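Local atomic coordinates of chromosome replication initiation protein (Geobacillus kaustophilus, PDB entry 2VN2), a protein that probably takes part in initiating bacterial chromosome replication as a primosome component, its N-terminal domain being the part described here. Residues L110-Q113 / A114-G118; V72-L75 / L76-M80; Q42-F45 / E46-V49. All coordinates share one frame; numbering follows the deposited sequence.

Interaction 1 of 3, residues L110-Q113 / A114-G118; sequences LYTQ and AAQQG. With MG (magnesium ion), chain E.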
# COMPACT_ATOMS: atom_id res chain seq x y z
N LEU A 110 16.09 -13.71 -5.43
CA LEU A 110 16.38 -13.37 -4.07
C LEU A 110 17.14 -14.46 -3.36
O LEU A 110 17.96 -14.16 -2.49
CB LEU A 110 15.12 -13.06 -3.24
CG LEU A 110 14.31 -11.84 -3.68
CD1 LEU A 110 12.90 -11.81 -3.09
CD2 LEU A 110 15.02 -10.60 -3.30
N TYR A 111 16.77 -15.68 -3.65
CA TYR A 111 17.39 -16.83 -3.07
C TYR A 111 18.89 -17.02 -3.43
O TYR A 111 19.70 -17.36 -2.62
CB TYR A 111 16.67 -18.08 -3.53
CG TYR A 111 16.61 -18.97 -2.36
CD1 TYR A 111 15.86 -18.56 -1.26
CD2 TYR A 111 17.36 -20.15 -2.28
CE1 TYR A 111 15.79 -19.30 -0.10
CE2 TYR A 111 17.30 -20.93 -1.11
CZ TYR A 111 16.48 -20.49 0.00
OH TYR A 111 16.33 -21.19 1.26
N THR A 112 19.17 -16.84 -4.68
CA THR A 112 20.52 -16.85 -5.26
C THR A 112 21.35 -15.71 -4.75
O THR A 112 22.44 -15.96 -4.33
CB THR A 112 20.35 -16.85 -6.81
OG1 THR A 112 19.72 -18.08 -7.18
CG2 THR A 112 21.70 -16.60 -7.58
N GLN A 113 20.83 -14.47 -4.73
CA GLN A 113 21.53 -13.35 -4.06
C GLN A 113 21.86 -13.62 -2.57
O GLN A 113 22.88 -13.17 -2.10
CB GLN A 113 20.65 -12.09 -4.17
CG GLN A 113 21.22 -10.59 -4.38
CD GLN A 113 20.27 -9.69 -5.37
OE1 GLN A 113 19.10 -9.25 -5.10
NE2 GLN A 113 20.86 -9.43 -6.55
N ALA A 114 20.95 -14.27 -1.81
CA ALA A 114 21.12 -14.52 -0.38
C ALA A 114 22.35 -15.46 -0.16
O ALA A 114 23.20 -15.18 0.71
CB ALA A 114 19.85 -15.16 0.21
N ALA A 115 22.41 -16.53 -0.94
CA ALA A 115 23.41 -17.55 -0.88
C ALA A 115 24.80 -17.11 -1.25
O ALA A 115 25.78 -17.60 -0.65
CB ALA A 115 22.99 -18.68 -1.78
N GLN A 116 24.89 -16.18 -2.22
CA GLN A 116 26.10 -15.57 -2.77
C GLN A 116 26.61 -14.48 -1.86
O GLN A 116 27.83 -14.13 -1.89
CB GLN A 116 25.83 -15.03 -4.18
CG GLN A 116 25.48 -16.23 -5.10
CD GLN A 116 25.33 -15.97 -6.62
OE1 GLN A 116 25.13 -14.81 -7.10
NE2 GLN A 116 25.43 -17.12 -7.42
N GLN A 117 25.73 -13.99 -1.00
CA GLN A 117 26.20 -13.13 0.07
C GLN A 117 26.36 -13.89 1.37
O GLN A 117 26.54 -13.30 2.39
CB GLN A 117 25.31 -11.94 0.24
CG GLN A 117 25.47 -10.96 -0.89
CD GLN A 117 24.31 -9.95 -0.96
OE1 GLN A 117 23.91 -9.38 0.09
NE2 GLN A 117 23.71 -9.78 -2.18
N GLY A 118 26.32 -15.21 1.32
CA GLY A 118 26.46 -16.03 2.52
C GLY A 118 25.40 -15.73 3.57
O GLY A 118 25.67 -15.80 4.77
MG MG E . 18.92 -8.32 -7.17

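Interaction 2 of 3, residues V72-L75 / L76-M80; sequences VRRL and LQKGM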
# COMPACT_ATOMS: atom_id res chain seq x y z
N VAL A 72 2.47 -7.06 -23.46
CA VAL A 72 1.79 -8.21 -22.76
C VAL A 72 2.29 -9.51 -23.36
O VAL A 72 2.79 -10.41 -22.63
CB VAL A 72 0.29 -8.16 -22.87
CG1 VAL A 72 -0.33 -9.37 -22.23
CG2 VAL A 72 -0.30 -6.67 -22.30
N ARG A 73 2.28 -9.59 -24.69
CA ARG A 73 2.97 -10.69 -25.40
C ARG A 73 4.43 -10.97 -24.91
O ARG A 73 4.75 -12.11 -24.59
CB ARG A 73 2.90 -10.45 -26.92
CG ARG A 73 3.22 -11.65 -27.79
CD ARG A 73 2.71 -11.55 -29.33
NE ARG A 73 1.32 -11.03 -29.56
CZ ARG A 73 0.99 -10.20 -30.56
NH1 ARG A 73 -0.27 -9.75 -30.75
NH2 ARG A 73 1.95 -9.79 -31.39
N ARG A 74 5.29 -9.94 -24.86
CA ARG A 74 6.70 -10.11 -24.39
C ARG A 74 6.78 -10.52 -22.89
O ARG A 74 7.66 -11.31 -22.52
CB ARG A 74 7.59 -8.84 -24.73
CG ARG A 74 9.07 -8.84 -24.14
CD ARG A 74 10.31 -8.60 -25.23
NE ARG A 74 11.74 -8.50 -24.71
CZ ARG A 74 12.48 -7.38 -24.50
NH1 ARG A 74 11.97 -6.17 -24.74
NH2 ARG A 74 13.72 -7.47 -24.00
N LEU A 75 5.86 -10.02 -22.04
CA LEU A 75 5.81 -10.48 -20.63
C LEU A 75 5.38 -12.00 -20.52
O LEU A 75 5.89 -12.69 -19.61
CB LEU A 75 4.80 -9.65 -19.78
CG LEU A 75 5.27 -8.20 -19.47
CD1 LEU A 75 4.09 -7.44 -18.89
CD2 LEU A 75 6.45 -8.21 -18.49
N LEU A 76 4.40 -12.43 -21.35
CA LEU A 76 3.96 -13.87 -21.46
C LEU A 76 5.15 -14.70 -21.84
O LEU A 76 5.48 -15.74 -21.19
CB LEU A 76 2.80 -14.11 -22.50
CG LEU A 76 1.43 -13.61 -22.05
CD1 LEU A 76 0.41 -13.40 -23.13
CD2 LEU A 76 0.83 -14.37 -20.87
N GLN A 77 5.85 -14.24 -22.86
CA GLN A 77 7.10 -14.95 -23.21
C GLN A 77 8.25 -14.92 -22.28
O GLN A 77 8.86 -15.94 -22.07
CB GLN A 77 7.52 -14.80 -24.69
CG GLN A 77 8.44 -13.76 -25.08
CD GLN A 77 8.03 -13.28 -26.52
OE1 GLN A 77 7.10 -13.86 -27.16
NE2 GLN A 77 8.66 -12.17 -26.98
N LYS A 78 8.56 -13.78 -21.66
CA LYS A 78 9.59 -13.85 -20.58
C LYS A 78 9.12 -14.69 -19.39
O LYS A 78 9.88 -14.92 -18.53
CB LYS A 78 10.06 -12.47 -20.13
CG LYS A 78 10.70 -11.59 -21.20
CD LYS A 78 10.41 -10.08 -20.93
CE LYS A 78 11.63 -9.22 -21.08
NZ LYS A 78 11.32 -7.78 -21.00
N GLY A 79 7.86 -15.10 -19.30
CA GLY A 79 7.37 -15.89 -18.14
C GLY A 79 7.27 -15.05 -16.88
O GLY A 79 7.34 -15.57 -15.72
N MET A 80 7.00 -13.78 -17.07
CA MET A 80 6.57 -12.86 -15.95
C MET A 80 5.12 -12.86 -15.62
O MET A 80 4.75 -12.60 -14.50
CB MET A 80 7.05 -11.42 -16.20
CG MET A 80 8.63 -11.34 -16.30
SD MET A 80 9.50 -11.68 -14.81
CE MET A 80 10.91 -12.17 -15.75

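Interaction 3 of 3, residues Q42-F45 / E46-V49; sequences QSFF and EEGV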
# COMPACT_ATOMS: atom_id res chain seq x y z
N GLN A 42 -2.34 -4.69 -12.11
CA GLN A 42 -2.75 -4.90 -10.69
C GLN A 42 -4.02 -4.08 -10.35
O GLN A 42 -4.98 -4.56 -9.75
CB GLN A 42 -1.65 -4.54 -9.71
CG GLN A 42 -2.01 -4.88 -8.25
CD GLN A 42 -1.01 -4.26 -7.25
OE1 GLN A 42 0.20 -3.98 -7.61
NE2 GLN A 42 -1.51 -3.97 -6.00
N SER A 43 -4.01 -2.85 -10.81
CA SER A 43 -5.06 -1.88 -10.54
C SER A 43 -6.44 -2.30 -11.12
O SER A 43 -7.47 -2.10 -10.48
CB SER A 43 -4.61 -0.55 -11.16
OG SER A 43 -5.54 0.46 -10.90
N PHE A 44 -6.44 -2.77 -12.35
CA PHE A 44 -7.57 -3.53 -12.96
C PHE A 44 -8.02 -4.77 -12.16
O PHE A 44 -9.22 -4.96 -11.96
CB PHE A 44 -7.25 -3.92 -14.41
CG PHE A 44 -7.50 -2.83 -15.42
CD1 PHE A 44 -8.78 -2.35 -15.67
CD2 PHE A 44 -6.47 -2.28 -16.13
CE1 PHE A 44 -9.00 -1.31 -16.60
CE2 PHE A 44 -6.67 -1.25 -17.08
CZ PHE A 44 -7.90 -0.77 -17.31
N PHE A 45 -7.08 -5.64 -11.71
CA PHE A 45 -7.45 -6.81 -10.88
C PHE A 45 -8.18 -6.33 -9.61
O PHE A 45 -9.07 -7.00 -9.12
CB PHE A 45 -6.22 -7.60 -10.33
CG PHE A 45 -5.32 -8.19 -11.40
CD1 PHE A 45 -5.78 -8.35 -12.75
CD2 PHE A 45 -4.06 -8.66 -11.04
CE1 PHE A 45 -4.99 -8.87 -13.66
CE2 PHE A 45 -3.26 -9.22 -11.94
CZ PHE A 45 -3.72 -9.32 -13.26
N GLU A 46 -7.73 -5.22 -9.03
CA GLU A 46 -8.31 -4.70 -7.78
C GLU A 46 -9.62 -3.99 -7.97
O GLU A 46 -10.29 -3.78 -7.01
CB GLU A 46 -7.35 -3.87 -7.01
CG GLU A 46 -6.27 -4.68 -6.51
CD GLU A 46 -5.34 -3.80 -5.78
OE1 GLU A 46 -5.83 -2.68 -5.46
OE2 GLU A 46 -4.15 -4.18 -5.52
N GLU A 47 -10.00 -3.72 -9.21
CA GLU A 47 -11.33 -3.28 -9.61
C GLU A 47 -12.21 -4.42 -10.10
O GLU A 47 -13.28 -4.15 -10.62
CB GLU A 47 -11.26 -2.37 -10.83
CG GLU A 47 -10.91 -0.94 -10.68
CD GLU A 47 -10.84 -0.33 -12.09
OE1 GLU A 47 -10.08 0.66 -12.34
OE2 GLU A 47 -11.53 -0.91 -12.99
N GLY A 48 -11.74 -5.68 -9.97
CA GLY A 48 -12.46 -6.84 -10.47
C GLY A 48 -12.25 -7.21 -11.95
O GLY A 48 -12.86 -8.20 -12.41
N VAL A 49 -11.41 -6.45 -12.71
CA VAL A 49 -11.21 -6.71 -14.16
C VAL A 49 -9.97 -7.60 -14.26
O VAL A 49 -8.82 -7.12 -14.20
CB VAL A 49 -11.12 -5.39 -14.98
CG1 VAL A 49 -10.77 -5.61 -16.47
CG2 VAL A 49 -12.45 -4.44 -14.77

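Interaction 1 of 3, residues L110-Q113 / A114-G118
Ala114 N donates to Leu110 O at 3.1 Å with an N-H...O angle of 143°, the shortest of four backbone bonds, each spanning four residues, that carry helix 100-116 through its last turn. Gln116 N repeats the pattern on Thr112 O at 3.2 Å, and the same oxygen also has Gln116 CG against it at 3.1 Å. The side chains of Thr112 and Gln116 run alongside each other and point the same way. Thr112 CG2 stands anti to the backbone N (chi1 -65°, measured to OG1), which brings the methyl to 3.8 Å from Gln116 CD, while OG1 turns back to bond His108 O one turn earlier. Gln113 and Gln117 are likewise side by side, their amide planes 36° apart, and Gln117 CB lies 3.6 Å from Gln113 O. Beyond CB the Gln113 chain bends and carries its amide to the magnesium ion, which His24, Gln27 and His109 also bind. Nearby, Leu110 packs on His24 and on Trp9 of the second subunit. The stretch joins a magnesium site to a helix end: with Glu119 N returning to Ala114 O, Gly118, at positive phi, donates weakly through N to Ala115 O as the C-prime residue of a Schellman motif.

Interaction 2 of 3, residues V72-L75 / L76-M80
Lys78 lies against Arg74 along most of its length. Lys78 CB starts 3.6 Å from Arg74 O, and Lys78 CG closes to 3.3 Å from that oxygen, which also accepts the backbone N-H of Lys78 in a nearly straight bond (2.8 Å, 167°). Lys78 CD then moves onto the aliphatic part of the partner, 3.7 Å from Arg74 CG. Lys78 CE comes 3.7 Å from Arg74 NE, and Lys78 NZ stops 3.6 Å above the plane of the Arg74 guanidinium, over its centre. Bends at chi2 (148°) and chi3 (135°) curve the chain over that face. NZ is gripped elsewhere, by a salt bridge to Glu34 and a hydrogen bond to Gly29 O. The buried flank is apolar: Leu75 CD2 meets Met80 CB at 4.0 Å, the two chains crossing at about a right angle, and Leu75 also packs on Leu37 and Leu38 of helix 32-45. Met80 N reaches back to Leu75 O at 3.0 Å past Gly79, whose positive phi closes a Schellman motif. Two cationic groups this close would be expected to repel, so the arrangement is consistent with Glu34 offsetting the lysine charge while methylene contacts supply the attraction between the pair.

Interaction 3 of 3, residues Q42-F45 / E46-V49
Gln42 and Glu46 lie side by side and point the same way, four residues apart where helix 32-45 ends, with amide and carboxylate planes 58° apart. Gln42 CG sits anti to the backbone N (chi1 -175°) and the chain continues extended, which delivers NE2 to Glu46 OE2 at 2.7 Å. The bond is nearly straight, with an N-H...O angle of 165°. It lies close to the amide plane, and it meets the oxygen on its syn side, somewhat out of the carboxylate plane. The other oxygen, OE1, forms a salt bridge with Lys19 of the second subunit, so both ends of the carboxylate are held.

Phe44 and Val49 are also side by side and pointing alike, Phe44 CD1 being 3.9 Å from Val49 CB; the same ring makes a cation-pi contact with Arg60. Phe45 instead presents its edge, with Val49 O close to the ring plane and 3.6 Å from CD1. In the backbone, Phe44 O accepts Val49 N at 2.8 Å and Glu47 N at 3.1 Å from opposite faces of its carbonyl plane, Val49 N merely tilted from that plane and Glu47 N high above it. Gly48 N bonds Phe45 O at 3.1 Å, closing a type I beta turn from Phe45 to Gly48. With Gly48 at positive phi and Val49 N returning to Phe44 O, helix 32-45 ends in a classic Schellman motif.

In the fold
All three contacts are helix ends in the DnaD N-terminal domain and each has a Schellman glycine, but they close different helices: 32-45 in interaction 3, 65-77 in interaction 2 and 100-116 in interaction 1. None touches another; the nearest atoms of interactions 2 and 3 are about 9 Å apart. All are partly buried. Interaction 2 joins an apolar inner flank to a cationic outer side and meets no other chain of the assembly. Interactions 1 and 3, on opposite sides of the chain's centre, both meet the second subunit, interaction 1 near its magnesium site, by Leu110 and Ala114 packing, and interaction 3 through the Glu46 carboxylate.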